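Local coordinates for purine nucleoside phosphorylase (Schistosoma mansoni, PDB 5KO5), which probably catalyses the reversible phosphorolysis of purine nucleosides to free base and ribose 1-phosphate, and is seen here with cytosine bound, at residues L177-A180 and Q181-D184. Residues are numbered along the deposited sequence; the frame is centred on the assembly and turned at random.
Sequences LKIA and QEND
Helix 170-182 ends here, and Asn183 folds its side chain back onto the carbonyl of Ile179. Asn183 ND2 donates to Ile179 O at 2.8 Å, and the bond is fairly straight, with an angle of 162° at the hydrogen. The oxygen lies close to the plane of the Asn183 amide. The backbone N of Asn183 also donates to Ile179 O, at 3.2 Å and more bent. The two donors reach this oxygen from opposite faces of the carbonyl plane. With chi1 at -67°, Asn183 CG sits beside its own backbone N, which brings both donors to the same acceptor. Asn183 ND2 also lies 3.7 Å from Ile179 CG2, and the two side chains run side by side. The same turn forms a Schellman motif that ends the helix. Asp184, with positive phi, is its C-prime residue; Asp184 N bonds to Gln181 O, and Phe185 N to Ala180 O. The two preceding backbone bonds run from Gln181 N to Leu177 O at 2.9 Å and from Glu182 N to Lys178 O at 3.0 Å. The extended Gln181 side chain turns back along the helix, and its NE2 comes within 3.6 Å of Leu177 CG. Glu182 is likewise extended and slants across Lys178, with Glu182 OE2 3.7 Å from Lys178 CG. Lys178 NZ stays 6.4 Å from Glu182 OE2, too far for a salt bridge. The salt bridge of Glu182 is made by OE1, to Arg283 NH1 of helix 259-283. Ile179 packs against the same helix, at Trp276 and Ile280, while Leu177 and Ala180 touch Val189 of strand 189-196.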
# COMPACT_ATOMS: atom_id res chain seq x y z
N LEU A 177 -32.08 -6.38 -5.74
CA LEU A 177 -32.95 -6.27 -4.58
C LEU A 177 -34.38 -6.64 -4.93
O LEU A 177 -35.05 -7.33 -4.15
CB LEU A 177 -32.89 -4.86 -3.99
CG LEU A 177 -33.80 -4.65 -2.77
CD1 LEU A 177 -33.36 -5.56 -1.62
CD2 LEU A 177 -33.85 -3.19 -2.32
N LYS A 178 -34.86 -6.19 -6.09
CA LYS A 178 -36.24 -6.48 -6.48
C LYS A 178 -36.48 -7.98 -6.57
O LYS A 178 -37.52 -8.48 -6.12
CB LYS A 178 -36.55 -5.82 -7.83
CG LYS A 178 -37.97 -6.07 -8.31
CD LYS A 178 -38.85 -4.88 -8.02
CE LYS A 178 -38.59 -3.76 -9.01
NZ LYS A 178 -39.40 -2.55 -8.69
N ILE A 179 -35.53 -8.72 -7.14
CA ILE A 179 -35.68 -10.17 -7.25
C ILE A 179 -35.65 -10.83 -5.88
O ILE A 179 -36.38 -11.80 -5.63
CB ILE A 179 -34.61 -10.74 -8.21
CG1 ILE A 179 -34.90 -10.27 -9.64
CG2 ILE A 179 -34.57 -12.26 -8.13
CD1 ILE A 179 -33.74 -10.46 -10.59
N ALA A 180 -34.83 -10.31 -4.96
CA ALA A 180 -34.83 -10.84 -3.60
C ALA A 180 -36.19 -10.63 -2.93
O ALA A 180 -36.68 -11.51 -2.22
CB ALA A 180 -33.73 -10.19 -2.77
N GLN A 181 -36.80 -9.47 -3.16
CA GLN A 181 -38.12 -9.21 -2.59
C GLN A 181 -39.17 -10.15 -3.18
O GLN A 181 -40.04 -10.65 -2.45
CB GLN A 181 -38.52 -7.75 -2.85
CG GLN A 181 -37.59 -6.74 -2.20
CD GLN A 181 -37.80 -5.33 -2.72
OE1 GLN A 181 -38.38 -5.14 -3.79
NE2 GLN A 181 -37.33 -4.34 -1.96
N GLU A 182 -39.09 -10.40 -4.49
CA GLU A 182 -40.07 -11.28 -5.13
C GLU A 182 -40.00 -12.69 -4.58
O GLU A 182 -41.02 -13.40 -4.56
CB GLU A 182 -39.83 -11.28 -6.64
CG GLU A 182 -40.14 -9.95 -7.32
CD GLU A 182 -39.61 -9.88 -8.74
OE1 GLU A 182 -38.85 -10.79 -9.14
OE2 GLU A 182 -39.95 -8.92 -9.46
N ASN A 183 -38.82 -13.11 -4.11
CA ASN A 183 -38.61 -14.45 -3.57
C ASN A 183 -38.52 -14.47 -2.05
O ASN A 183 -38.10 -15.48 -1.48
CB ASN A 183 -37.36 -15.07 -4.20
CG ASN A 183 -37.54 -15.34 -5.69
OD1 ASN A 183 -38.08 -16.37 -6.08
ND2 ASN A 183 -37.09 -14.40 -6.52
N ASP A 184 -38.89 -13.36 -1.39
CA ASP A 184 -39.01 -13.31 0.07
C ASP A 184 -37.70 -13.63 0.78
O ASP A 184 -37.69 -14.21 1.87
CB ASP A 184 -40.16 -14.20 0.58
CG ASP A 184 -40.50 -13.94 2.04
OD1 ASP A 184 -40.47 -12.77 2.47
OD2 ASP A 184 -40.78 -14.92 2.77